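Local coordinates for esterase (Uncultured bacterium, PDB 5EGN), which hydrolyses carboxylic esters and degrades N-acyl homoserine lactones, the signals of bacterial quorum sensing, probably by the serine chemistry of its alpha/beta hydrolase fold, at residues L114-G119 with H242-E247; E18-V23 with Q44-I49; K10-S15 with H56-K61; D137-F142 with H168-S173. The protein carries 2 engineered substitutions. All coordinates share one frame; numbering follows the deposited sequence.

Interaction 1: residues L114-G119 with H242-E247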
loop_
_atom_site.group_PDB
_atom_site.type_symbol
_atom_site.label_atom_id
_atom_site.label_comp_id
_atom_site.label_asym_id
_atom_site.label_seq_id
_atom_site.Cartn_x
_atom_site.Cartn_y
_atom_site.Cartn_z
ATOM N N LEU A 114 6.985 19.160 2.285
ATOM C CA LEU A 114 7.713 18.290 3.198
ATOM C C LEU A 114 8.675 17.450 2.367
ATOM O O LEU A 114 8.263 16.521 1.674
ATOM C CB LEU A 114 6.771 17.400 4.017
ATOM C CG LEU A 114 7.377 16.751 5.273
ATOM C CD1 LEU A 114 6.299 16.403 6.286
ATOM C CD2 LEU A 114 8.199 15.509 4.947
ATOM N N ILE A 115 9.957 17.793 2.433
ATOM C CA ILE A 115 10.989 17.065 1.708
ATOM C C ILE A 115 11.582 15.971 2.588
ATOM O O ILE A 115 12.249 16.263 3.581
ATOM C CB ILE A 115 12.114 18.003 1.237
ATOM C CG1 ILE A 115 11.526 19.244 0.572
ATOM C CG2 ILE A 115 13.032 17.287 0.262
ATOM C CD1 ILE A 115 10.904 18.956 -0.769
ATOM N N LEU A 116 11.335 14.714 2.230
ATOM C CA LEU A 116 11.853 13.594 3.008
ATOM C C LEU A 116 13.001 12.881 2.305
ATOM O O LEU A 116 12.817 12.299 1.236
ATOM C CB LEU A 116 10.747 12.583 3.310
ATOM C CG LEU A 116 11.232 11.383 4.128
ATOM C CD1 LEU A 116 11.453 11.783 5.577
ATOM C CD2 LEU A 116 10.268 10.212 4.028
ATOM N N SER A 117 14.177 12.933 2.925
ATOM C CA SER A 117 15.356 12.202 2.464
ATOM C C SER A 117 15.674 12.452 0.993
ATOM O O SER A 117 15.661 11.526 0.185
ATOM C CB SER A 117 15.170 10.702 2.704
ATOM O OG SER A 117 14.888 10.433 4.066
ATOM N N SER A 118 15.965 13.700 0.649
ATOM C CA SER A 118 16.273 14.045 -0.734
ATOM C C SER A 118 17.533 14.896 -0.831
ATOM O O SER A 118 18.228 15.115 0.161
ATOM C CB SER A 118 15.096 14.778 -1.376
ATOM O OG SER A 118 15.261 14.870 -2.779
ATOM N N GLY A 119 17.820 15.371 -2.039
ATOM C CA GLY A 119 19.003 16.171 -2.294
ATOM C C GLY A 119 19.055 16.633 -3.738
ATOM O O GLY A 119 18.119 16.404 -4.505
ATOM N N HIS A 242 16.158 5.917 4.970
ATOM C CA HIS A 242 15.589 6.606 3.812
ATOM C C HIS A 242 14.068 6.681 3.852
ATOM O O HIS A 242 13.464 7.515 3.179
ATOM C CB HIS A 242 16.030 5.905 2.520
ATOM C CG HIS A 242 16.051 6.797 1.318
ATOM N ND1 HIS A 242 16.817 7.943 1.256
ATOM C CD2 HIS A 242 15.419 6.704 0.125
ATOM C CE1 HIS A 242 16.648 8.520 0.080
ATOM N NE2 HIS A 242 15.804 7.787 -0.625
ATOM N N PHE A 243 13.446 5.817 4.645
ATOM C CA PHE A 243 11.995 5.685 4.608
ATOM C C PHE A 243 11.336 5.926 5.962
ATOM O O PHE A 243 10.814 5.000 6.579
ATOM C CB PHE A 243 11.617 4.301 4.081
ATOM C CG PHE A 243 12.397 3.886 2.867
ATOM C CD1 PHE A 243 12.043 4.340 1.608
ATOM C CD2 PHE A 243 13.490 3.042 2.986
ATOM C CE1 PHE A 243 12.762 3.958 0.490
ATOM C CE2 PHE A 243 14.212 2.657 1.873
ATOM C CZ PHE A 243 13.849 3.117 0.624
ATOM N N TYR A 244 11.351 7.179 6.406
ATOM C CA TYR A 244 10.733 7.572 7.668
ATOM C C TYR A 244 9.250 7.203 7.718
ATOM O O TYR A 244 8.730 6.833 8.771
ATOM C CB TYR A 244 10.907 9.079 7.887
ATOM C CG TYR A 244 10.586 9.565 9.285
ATOM C CD1 TYR A 244 10.562 8.691 10.364
ATOM C CD2 TYR A 244 10.305 10.905 9.524
ATOM C CE1 TYR A 244 10.267 9.137 11.639
ATOM C CE2 TYR A 244 10.010 11.359 10.794
ATOM C CZ TYR A 244 9.993 10.473 11.847
ATOM O OH TYR A 244 9.700 10.925 13.114
ATOM N N GLN A 245 8.575 7.290 6.576
ATOM C CA GLN A 245 7.138 7.036 6.528
ATOM C C GLN A 245 6.817 5.556 6.725
ATOM O O GLN A 245 5.677 5.196 7.013
ATOM C CB GLN A 245 6.543 7.529 5.204
ATOM C CG GLN A 245 6.785 6.621 4.010
ATOM C CD GLN A 245 8.091 6.915 3.301
ATOM O OE1 GLN A 245 9.155 6.925 3.916
ATOM N NE2 GLN A 245 8.013 7.163 1.999
ATOM N N LEU A 246 7.826 4.703 6.577
ATOM C CA LEU A 246 7.648 3.269 6.788
ATOM C C LEU A 246 8.341 2.783 8.059
ATOM O O LEU A 246 7.846 1.883 8.738
ATOM C CB LEU A 246 8.169 2.478 5.586
ATOM C CG LEU A 246 7.234 2.357 4.383
ATOM C CD1 LEU A 246 7.849 1.450 3.329
ATOM C CD2 LEU A 246 5.874 1.835 4.817
ATOM N N GLU A 247 9.488 3.376 8.373
ATOM C CA GLU A 247 10.273 2.960 9.532
ATOM C C GLU A 247 9.597 3.360 10.842
ATOM O O GLU A 247 9.521 2.562 11.778
ATOM C CB GLU A 247 11.685 3.546 9.453
ATOM C CG GLU A 247 12.503 2.993 8.288
ATOM C CD GLU A 247 13.925 3.520 8.265
ATOM O OE1 GLU A 247 14.306 4.156 7.258
ATOM O OE2 GLU A 247 14.664 3.286 9.244
HETATM O O HOH W 1 14.043 8.838 6.100
#
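L116 lays its CD1 methyl against the base of the Y244 side chain, with CD1 3.6 Å from Y244 CB. The two side chains cross at about a right angle, and the methyl sits at the edge of the tyrosine ring, near its plane. The other branch, CD2, packs 3.5 Å from Q245 OE1. L116 CG is anti to the backbone N (chi1 -180°), which sends both methyls across to the helix. S117 meets H242. Its CB lies 3.5 Å from H242 ND1, and S117 O lies 3.2 Å from H242 CE1, obliquely placed to the imidazole. A water sits between the S117 hydroxyl and the Y244 backbone. It is 2.7 Å from S117 OG and accepts a weak bond from Y244 N, 3.2 Å away. The helix starts with F243 at its N-cap, and F243 N donates to E247 OE1.

N92 ties the two sides from outside. N92 OD1 takes a hydrogen bond from Q245 NE2, and N92 ND2 gives one to L116 O. H242 ND1 is bonded to D214 OD2, and the H242 ring touches S93 of a GxSxG sequence. This grouping of S93, D214 and H242 is consistent with the Ser-Asp-His catalytic triad of alpha/beta hydrolases. S117, just after strand 110-116, packs against this histidine. Van der Waals packing of buried groups carries the contact, with one weak water link and no clear direct hydrogen bond between the segments. The polar groups of H242 and Q245 look to D214 and N92 for fixed partners.

Interaction 2: residues E18-V23 with Q44-I49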
loop_
_atom_site.group_PDB
_atom_site.type_symbol
_atom_site.label_atom_id
_atom_site.label_comp_id
_atom_site.label_asym_id
_atom_site.label_seq_id
_atom_site.Cartn_x
_atom_site.Cartn_y
_atom_site.Cartn_z
ATOM N N GLU A 18 -11.460 15.073 1.298
ATOM C CA GLU A 18 -11.708 16.454 0.886
ATOM C C GLU A 18 -11.044 17.469 1.822
ATOM O O GLU A 18 -10.836 17.191 3.004
ATOM C CB GLU A 18 -13.212 16.727 0.822
ATOM C CG GLU A 18 -13.942 15.992 -0.289
ATOM C CD GLU A 18 -15.432 16.255 -0.270
ATOM O OE1 GLU A 18 -16.063 16.022 0.781
ATOM O OE2 GLU A 18 -15.970 16.703 -1.304
ATOM N N GLY A 19 -10.721 18.644 1.288
ATOM C CA GLY A 19 -10.110 19.701 2.077
ATOM C C GLY A 19 -8.839 20.253 1.458
ATOM O O GLY A 19 -8.730 20.370 0.238
ATOM N N VAL A 20 -7.879 20.605 2.308
ATOM C CA VAL A 20 -6.575 21.071 1.848
ATOM C C VAL A 20 -5.796 19.906 1.252
ATOM O O VAL A 20 -5.540 18.916 1.932
ATOM C CB VAL A 20 -5.766 21.712 2.993
ATOM C CG1 VAL A 20 -4.375 22.098 2.518
ATOM C CG2 VAL A 20 -6.502 22.920 3.551
ATOM N N PRO A 21 -5.420 20.021 -0.029
ATOM C CA PRO A 21 -4.795 18.921 -0.773
ATOM C C PRO A 21 -3.381 18.582 -0.306
ATOM O O PRO A 21 -2.574 19.480 -0.062
ATOM C CB PRO A 21 -4.767 19.444 -2.218
ATOM C CG PRO A 21 -5.728 20.595 -2.244
ATOM C CD PRO A 21 -5.649 21.197 -0.883
ATOM N N ILE A 22 -3.094 17.289 -0.188
ATOM C CA ILE A 22 -1.744 16.818 0.106
ATOM C C ILE A 22 -1.288 15.839 -0.971
ATOM O O ILE A 22 -1.927 14.811 -1.189
ATOM C CB ILE A 22 -1.652 16.125 1.480
ATOM C CG1 ILE A 22 -2.128 17.057 2.595
ATOM C CG2 ILE A 22 -0.227 15.657 1.745
ATOM C CD1 ILE A 22 -2.105 16.419 3.967
ATOM N N VAL A 23 -0.185 16.151 -1.639
ATOM C CA VAL A 23 0.294 15.295 -2.718
ATOM C C VAL A 23 1.507 14.462 -2.307
ATOM O O VAL A 23 2.561 15.003 -1.968
ATOM C CB VAL A 23 0.649 16.117 -3.967
ATOM C CG1 VAL A 23 1.208 15.215 -5.048
ATOM C CG2 VAL A 23 -0.580 16.858 -4.476
ATOM N N GLN A 44 -8.746 11.632 6.143
ATOM C CA GLN A 44 -9.818 11.980 7.068
ATOM C C GLN A 44 -9.946 13.493 7.216
ATOM O O GLN A 44 -11.032 14.010 7.474
ATOM C CB GLN A 44 -9.578 11.344 8.439
ATOM C CG GLN A 44 -9.484 9.828 8.428
ATOM C CD GLN A 44 -9.333 9.247 9.820
ATOM O OE1 GLN A 44 -8.324 8.621 10.140
ATOM N NE2 GLN A 44 -10.341 9.457 10.659
ATOM N N THR A 45 -8.831 14.195 7.048
ATOM C CA THR A 45 -8.800 15.640 7.246
ATOM C C THR A 45 -8.429 16.399 5.976
ATOM O O THR A 45 -8.625 17.610 5.894
ATOM C CB THR A 45 -7.804 16.031 8.352
ATOM O OG1 THR A 45 -6.521 15.461 8.065
ATOM C CG2 THR A 45 -8.284 15.529 9.703
ATOM N N ASN A 46 -7.891 15.689 4.990
ATOM C CA ASN A 46 -7.394 16.338 3.785
ATOM C C ASN A 46 -7.793 15.641 2.492
ATOM O O ASN A 46 -8.283 14.513 2.502
ATOM C CB ASN A 46 -5.868 16.443 3.839
ATOM C CG ASN A 46 -5.385 17.316 4.976
ATOM O OD1 ASN A 46 -5.244 16.856 6.109
ATOM N ND2 ASN A 46 -5.121 18.582 4.678
ATOM N N HIS A 47 -7.573 16.337 1.382
ATOM C CA HIS A 47 -7.717 15.759 0.053
ATOM C C HIS A 47 -6.391 15.124 -0.353
ATOM O O HIS A 47 -5.505 15.799 -0.881
ATOM C CB HIS A 47 -8.144 16.831 -0.955
ATOM C CG HIS A 47 -8.348 16.312 -2.344
ATOM N ND1 HIS A 47 -8.600 17.145 -3.416
ATOM C CD2 HIS A 47 -8.342 15.054 -2.842
ATOM C CE1 HIS A 47 -8.738 16.420 -4.510
ATOM N NE2 HIS A 47 -8.585 15.147 -4.190
ATOM N N VAL A 48 -6.249 13.828 -0.096
ATOM C CA VAL A 48 -4.997 13.142 -0.380
ATOM C C VAL A 48 -4.928 12.665 -1.826
ATOM O O VAL A 48 -5.881 12.095 -2.371
ATOM C CB VAL A 48 -4.766 11.944 0.574
ATOM C CG1 VAL A 48 -4.656 12.426 2.008
ATOM C CG2 VAL A 48 -5.867 10.909 0.441
ATOM N N ILE A 49 -3.778 12.935 -2.431
ATOM C CA ILE A 49 -3.478 12.584 -3.809
ATOM C C ILE A 49 -2.141 11.869 -3.837
ATOM O O ILE A 49 -1.124 12.474 -3.541
ATOM C CB ILE A 49 -3.402 13.835 -4.710
ATOM C CG1 ILE A 49 -4.686 14.662 -4.598
ATOM C CG2 ILE A 49 -3.092 13.447 -6.152
ATOM C CD1 ILE A 49 -4.456 16.151 -4.763
HETATM O O HOH W 2 -8.135 20.132 4.845
#
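The carboxamide of N46 has one face against I22 and its amino edge against V20. I22 CD1 stands over that face, 3.5 Å from N46 CG. N46 ND2 donates to V20 O at 2.8 Å, and the acceptor lies almost in the amide plane. The other end of the amide is held too, because T45 OG1 gives a hydrogen bond to N46 OD1. These two bonds fix the rotation of the group. The imidazole of H47 has I49 CG1 over one face, and its NE2 bonds to S15 OG on the adjoining strand. Beyond the loops the strands run parallel. I22 N donates to H47 O at 2.9 Å, and I49 N donates to I22 O at 2.9 Å, nearly along the C=O axis. V23 CG2 packs on I49 CD1, 4.0 Å away. A water links V20 N to T45 O at the exposed end. With an alanine in place of N46, V20 O would probably lose its stronger donor and keep the weak bond from H47 N, and T45 OG1 would lose its acceptor.

Strands 21-25 and 47-51 are the two strands of a beta-alpha-beta unit that includes helix 36-39. The chemistry implies a graded seam: apolar and sheet-bonded toward the core, and held by a side-chain amide and water where it opens to solvent.

Interaction 3: residues K10-S15 with H56-K61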
loop_
_atom_site.group_PDB
_atom_site.type_symbol
_atom_site.label_atom_id
_atom_site.label_comp_id
_atom_site.label_asym_id
_atom_site.label_seq_id
_atom_site.Cartn_x
_atom_site.Cartn_y
_atom_site.Cartn_z
ATOM N N LYS A 10 0.251 7.911 -19.697
ATOM C CA LYS A 10 -0.720 7.748 -18.617
ATOM C C LYS A 10 -0.054 7.742 -17.246
ATOM O O LYS A 10 0.814 6.916 -16.967
ATOM C CB LYS A 10 -1.520 6.454 -18.791
ATOM C CG LYS A 10 -2.053 6.209 -20.189
ATOM C CD LYS A 10 -2.868 4.926 -20.234
ATOM C CE LYS A 10 -2.825 4.292 -21.612
ATOM N NZ LYS A 10 -1.461 3.784 -21.929
ATOM N N ILE A 11 -0.479 8.667 -16.396
ATOM C CA ILE A 11 -0.040 8.728 -15.013
ATOM C C ILE A 11 -1.155 8.247 -14.098
ATOM O O ILE A 11 -2.255 8.806 -14.106
ATOM C CB ILE A 11 0.365 10.155 -14.610
ATOM C CG1 ILE A 11 1.410 10.705 -15.581
ATOM C CG2 ILE A 11 0.887 10.180 -13.183
ATOM C CD1 ILE A 11 2.651 9.851 -15.676
ATOM N N TYR A 12 -0.877 7.205 -13.320
ATOM C CA TYR A 12 -1.854 6.713 -12.361
ATOM C C TYR A 12 -1.780 7.508 -11.065
ATOM O O TYR A 12 -0.701 7.908 -10.628
ATOM C CB TYR A 12 -1.647 5.224 -12.069
ATOM C CG TYR A 12 -2.731 4.644 -11.186
ATOM C CD1 TYR A 12 -3.903 4.144 -11.737
ATOM C CD2 TYR A 12 -2.590 4.612 -9.803
ATOM C CE1 TYR A 12 -4.899 3.625 -10.939
ATOM C CE2 TYR A 12 -3.583 4.095 -8.999
ATOM C CZ TYR A 12 -4.734 3.601 -9.573
ATOM O OH TYR A 12 -5.728 3.082 -8.782
ATOM N N TYR A 13 -2.937 7.726 -10.454
ATOM C CA TYR A 13 -3.008 8.438 -9.189
ATOM C C TYR A 13 -4.195 7.939 -8.383
ATOM O O TYR A 13 -5.155 7.419 -8.947
ATOM C CB TYR A 13 -3.128 9.944 -9.421
ATOM C CG TYR A 13 -4.464 10.370 -9.994
ATOM C CD1 TYR A 13 -4.717 10.286 -11.356
ATOM C CD2 TYR A 13 -5.471 10.861 -9.172
ATOM C CE1 TYR A 13 -5.937 10.672 -11.881
ATOM C CE2 TYR A 13 -6.692 11.250 -9.690
ATOM C CZ TYR A 13 -6.917 11.155 -11.046
ATOM O OH TYR A 13 -8.129 11.541 -11.571
ATOM N N ASP A 14 -4.139 8.095 -7.067
ATOM C CA ASP A 14 -5.318 7.850 -6.248
ATOM C C ASP A 14 -5.688 9.113 -5.483
ATOM O O ASP A 14 -4.816 9.890 -5.089
ATOM C CB ASP A 14 -5.094 6.682 -5.286
ATOM C CG ASP A 14 -5.212 5.331 -5.967
ATOM O OD1 ASP A 14 -6.056 5.188 -6.879
ATOM O OD2 ASP A 14 -4.462 4.410 -5.586
ATOM N N SER A 15 -6.986 9.315 -5.285
ATOM C CA SER A 15 -7.483 10.500 -4.599
ATOM C C SER A 15 -8.582 10.159 -3.595
ATOM O O SER A 15 -9.631 9.632 -3.970
ATOM C CB SER A 15 -8.002 11.519 -5.616
ATOM O OG SER A 15 -8.670 12.593 -4.977
ATOM N N HIS A 56 7.004 3.952 -13.263
ATOM C CA HIS A 56 6.817 3.286 -11.980
ATOM C C HIS A 56 5.404 2.746 -11.813
ATOM O O HIS A 56 4.434 3.367 -12.246
ATOM C CB HIS A 56 7.131 4.242 -10.826
ATOM C CG HIS A 56 8.548 4.720 -10.803
ATOM N ND1 HIS A 56 9.010 5.717 -11.635
ATOM C CD2 HIS A 56 9.605 4.339 -10.048
ATOM C CE1 HIS A 56 10.291 5.931 -11.393
ATOM N NE2 HIS A 56 10.677 5.107 -10.434
ATOM N N GLY A 57 5.308 1.581 -11.178
ATOM C CA GLY A 57 4.039 1.005 -10.772
ATOM C C GLY A 57 2.987 0.855 -11.852
ATOM O O GLY A 57 3.145 0.071 -12.788
ATOM N N ARG A 58 1.908 1.617 -11.716
ATOM C CA ARG A 58 0.738 1.461 -12.569
ATOM C C ARG A 58 0.694 2.482 -13.701
ATOM O O ARG A 58 -0.195 2.441 -14.550
ATOM C CB ARG A 58 -0.528 1.571 -11.722
ATOM C CG ARG A 58 -0.575 0.581 -10.577
ATOM C CD ARG A 58 -1.638 0.967 -9.572
ATOM N NE ARG A 58 -1.126 1.861 -8.539
ATOM C CZ ARG A 58 -1.190 1.603 -7.238
ATOM N NH1 ARG A 58 -1.748 0.479 -6.814
ATOM N NH2 ARG A 58 -0.702 2.468 -6.361
ATOM N N SER A 59 1.654 3.399 -13.704
ATOM C CA SER A 59 1.735 4.411 -14.749
ATOM C C SER A 59 2.437 3.865 -15.983
ATOM O O SER A 59 3.098 2.827 -15.921
ATOM C CB SER A 59 2.460 5.658 -14.241
ATOM O OG SER A 59 1.683 6.341 -13.274
ATOM N N ASP A 60 2.284 4.566 -17.102
ATOM C CA ASP A 60 2.982 4.206 -18.328
ATOM C C ASP A 60 4.486 4.273 -18.119
ATOM O O ASP A 60 4.973 5.033 -17.281
ATOM C CB ASP A 60 2.574 5.122 -19.483
ATOM C CG ASP A 60 1.330 4.640 -20.195
ATOM O OD1 ASP A 60 0.833 3.547 -19.856
ATOM O OD2 ASP A 60 0.861 5.348 -21.111
ATOM N N LYS A 61 5.218 3.468 -18.878
ATOM C CA LYS A 61 6.664 3.415 -18.745
ATOM C C LYS A 61 7.341 3.577 -20.102
ATOM O O LYS A 61 7.848 2.607 -20.667
ATOM C CB LYS A 61 7.080 2.099 -18.085
ATOM C CG LYS A 61 6.290 1.797 -16.821
ATOM C CD LYS A 61 6.595 0.435 -16.250
ATOM C CE LYS A 61 5.823 0.212 -14.964
ATOM N NZ LYS A 61 4.356 0.325 -15.190
HETATM O O HOH W 3 -0.372 5.440 -23.416
#
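K10 and D60 cross with their charged ends meeting. D60 OD2 is 2.9 Å from K10 NZ and uses its syn lone pair. The lysine chain bends at its last torsion (chi4 68°), which turns NZ back onto the carboxylate. The same oxygen also takes K10 N, 3.0 Å away, from above the carboxylate plane. D60 N answers with a bond to K10 O, so the pair is gripped by backbone and side chain together. A water beside the pair touches both K10 NZ and D60 OD2. Y12 offers a ring face to R58. R58 CD is 3.9 Å from the ring centroid, a CH-pi contact, and the guanidinium plane is 38° from the ring plane. S59 OG accepts from Y12 N at 2.7 Å and is also bonded to D52 O.

R58 and D14 form reciprocal salt bridges with D14 and R58 of the second subunit, so this surface belongs to the dimer interface. Within the chain, the turn from H56 to S59 follows strand 47-51. That strand is antiparallel to strand 9-16 beside it, and I11 faces helix 68-81 on D74 and V78.

Interaction 4: residues D137-F142 with H168-S173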
loop_
_atom_site.group_PDB
_atom_site.type_symbol
_atom_site.label_atom_id
_atom_site.label_comp_id
_atom_site.label_asym_id
_atom_site.label_seq_id
_atom_site.Cartn_x
_atom_site.Cartn_y
_atom_site.Cartn_z
ATOM N N ASP A 137 26.912 -4.617 -12.310
ATOM C CA ASP A 137 25.872 -5.479 -11.768
ATOM C C ASP A 137 24.758 -4.619 -11.191
ATOM O O ASP A 137 24.854 -4.133 -10.072
ATOM C CB ASP A 137 26.443 -6.413 -10.700
ATOM C CG ASP A 137 25.502 -7.553 -10.360
ATOM O OD1 ASP A 137 24.357 -7.560 -10.867
ATOM O OD2 ASP A 137 25.903 -8.439 -9.580
ATOM N N TYR A 138 23.702 -4.435 -11.972
ATOM C CA TYR A 138 22.609 -3.541 -11.604
ATOM C C TYR A 138 21.934 -3.922 -10.284
ATOM O O TYR A 138 21.916 -3.132 -9.336
ATOM C CB TYR A 138 21.569 -3.505 -12.722
ATOM C CG TYR A 138 20.228 -2.949 -12.300
ATOM C CD1 TYR A 138 20.062 -1.594 -12.051
ATOM C CD2 TYR A 138 19.121 -3.779 -12.162
ATOM C CE1 TYR A 138 18.832 -1.081 -11.671
ATOM C CE2 TYR A 138 17.891 -3.278 -11.778
ATOM C CZ TYR A 138 17.752 -1.929 -11.537
ATOM O OH TYR A 138 16.529 -1.428 -11.162
ATOM N N ILE A 139 21.382 -5.130 -10.234
ATOM C CA ILE A 139 20.619 -5.598 -9.080
ATOM C C ILE A 139 21.483 -5.678 -7.820
ATOM O O ILE A 139 21.047 -5.303 -6.727
ATOM C CB ILE A 139 19.990 -6.973 -9.375
ATOM C CG1 ILE A 139 18.941 -6.842 -10.484
ATOM C CG2 ILE A 139 19.359 -7.567 -8.126
ATOM C CD1 ILE A 139 18.525 -8.155 -11.103
ATOM N N GLY A 140 22.713 -6.160 -7.983
ATOM C CA GLY A 140 23.651 -6.264 -6.880
ATOM C C GLY A 140 24.002 -4.905 -6.305
ATOM O O GLY A 140 23.921 -4.694 -5.092
ATOM N N ALA A 141 24.386 -3.981 -7.182
ATOM C CA ALA A 141 24.698 -2.616 -6.774
ATOM C C ALA A 141 23.511 -1.956 -6.077
ATOM O O ALA A 141 23.682 -1.295 -5.050
ATOM C CB ALA A 141 25.131 -1.787 -7.973
ATOM N N PHE A 142 22.315 -2.137 -6.631
ATOM C CA PHE A 142 21.114 -1.538 -6.053
ATOM C C PHE A 142 20.834 -2.103 -4.663
ATOM O O PHE A 142 20.454 -1.367 -3.754
ATOM C CB PHE A 142 19.900 -1.755 -6.961
ATOM C CG PHE A 142 18.877 -0.648 -6.884
ATOM C CD1 PHE A 142 18.590 0.132 -7.995
ATOM C CD2 PHE A 142 18.214 -0.381 -5.698
ATOM C CE1 PHE A 142 17.654 1.149 -7.921
ATOM C CE2 PHE A 142 17.279 0.633 -5.621
ATOM C CZ PHE A 142 16.999 1.400 -6.731
ATOM N N HIS A 168 10.968 -4.111 -5.071
ATOM C CA HIS A 168 10.475 -3.066 -5.969
ATOM C C HIS A 168 11.234 -2.969 -7.295
ATOM O O HIS A 168 10.617 -2.844 -8.353
ATOM C CB HIS A 168 10.514 -1.707 -5.266
ATOM C CG HIS A 168 9.228 -1.334 -4.596
ATOM N ND1 HIS A 168 8.047 -1.178 -5.289
ATOM C CD2 HIS A 168 8.939 -1.074 -3.300
ATOM C CE1 HIS A 168 7.085 -0.844 -4.447
ATOM N NE2 HIS A 168 7.601 -0.774 -3.234
ATOM N N PHE A 169 12.563 -3.025 -7.249
ATOM C CA PHE A 169 13.348 -2.857 -8.470
ATOM C C PHE A 169 13.647 -4.184 -9.159
ATOM O O PHE A 169 14.225 -4.207 -10.246
ATOM C CB PHE A 169 14.658 -2.114 -8.177
ATOM C CG PHE A 169 15.620 -2.873 -7.302
ATOM C CD1 PHE A 169 16.513 -3.779 -7.852
ATOM C CD2 PHE A 169 15.656 -2.654 -5.937
ATOM C CE1 PHE A 169 17.402 -4.469 -7.056
ATOM C CE2 PHE A 169 16.549 -3.339 -5.138
ATOM C CZ PHE A 169 17.421 -4.248 -5.698
ATOM N N SER A 170 13.257 -5.285 -8.528
ATOM C CA SER A 170 13.471 -6.606 -9.107
ATOM C C SER A 170 12.240 -7.064 -9.878
ATOM O O SER A 170 12.269 -8.087 -10.562
ATOM C CB SER A 170 13.821 -7.621 -8.017
ATOM O OG SER A 170 15.037 -7.279 -7.376
ATOM N N VAL A 171 11.158 -6.302 -9.764
ATOM C CA VAL A 171 9.931 -6.605 -10.489
ATOM C C VAL A 171 9.774 -5.671 -11.686
ATOM O O VAL A 171 9.476 -4.488 -11.520
ATOM C CB VAL A 171 8.693 -6.496 -9.578
ATOM C CG1 VAL A 171 7.421 -6.743 -10.375
ATOM C CG2 VAL A 171 8.799 -7.479 -8.423
ATOM N N PRO A 172 9.984 -6.205 -12.901
ATOM C CA PRO A 172 9.903 -5.429 -14.145
ATOM C C PRO A 172 8.527 -4.811 -14.350
ATOM O O PRO A 172 8.400 -3.789 -15.025
ATOM C CB PRO A 172 10.194 -6.472 -15.231
ATOM C CG PRO A 172 10.930 -7.558 -14.531
ATOM C CD PRO A 172 10.347 -7.609 -13.155
ATOM N N SER A 173 7.509 -5.435 -13.769
ATOM C CA SER A 173 6.142 -4.947 -13.876
ATOM C C SER A 173 5.981 -3.621 -13.141
ATOM O O SER A 173 5.158 -2.789 -13.516
ATOM C CB SER A 173 5.163 -5.980 -13.317
ATOM O OG SER A 173 5.602 -7.297 -13.599
#
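F169 fills a hollow formed by Y138, I139 and F142, three residues on the first turns of helix 138-146. The main fit is ring on ring. F142 and F169 make an offset stack, with centroids 4.2 Å apart and planes at 23°. The rings are shifted, so F142 CD2 sits over the F169 face toward its rim, while F142 CB also lies over that face, 3.9 Å from the centroid. F169 CG lies between the backbone N and the carbonyl carbon (chi1 66°), and this turns the ring out of its loop toward the helix. I139 supplies a bump at the far rim: its CG2 methyl is 3.8 Å from F169 CE1. Near the other end of the side chain, Y138 OH is 3.6 Å from F169 CB. The Y138 and F169 side chains slide past each other in opposite directions, and F169 O comes to the edge of the tyrosine ring. With an alanine in place of F169, this hollow would probably be left unfilled, and F142 would lose its stacking partner.

Y138 also makes a cation-pi contact with K177 at the start of helix 177-185 and packs on F175 in the loop before it. Next to F169 in sequence, H168 meets Y36 and F40 of the second subunit. The segments belong to the run of helices between strands 110-116 and 206-211, which is consistent with the helical cap that many alpha/beta hydrolases carry over the sheet.

Overall arrangement
From the N terminus, strand 9-16 opens interaction 3, which closes at H56-K61. Interaction 2 opens and closes within that span, joining strands 21-25 and 47-51. The two touch where strands 47-51 and 9-16 are neighbours in the sheet. Strand 110-116 then opens interaction 1, which closes only at H242-E247, the loop and short helix just before the C-terminal helix 249-257. Interaction 4 lies within that long span, among the helices between strands 110-116 and 206-211. The chain thus forms two nested pairs in series, and none cross. Interactions 1, 2 and 3 reach the same sheet. K61 packs on S173, so interactions 3 and 4 touch, and both meet the second subunit.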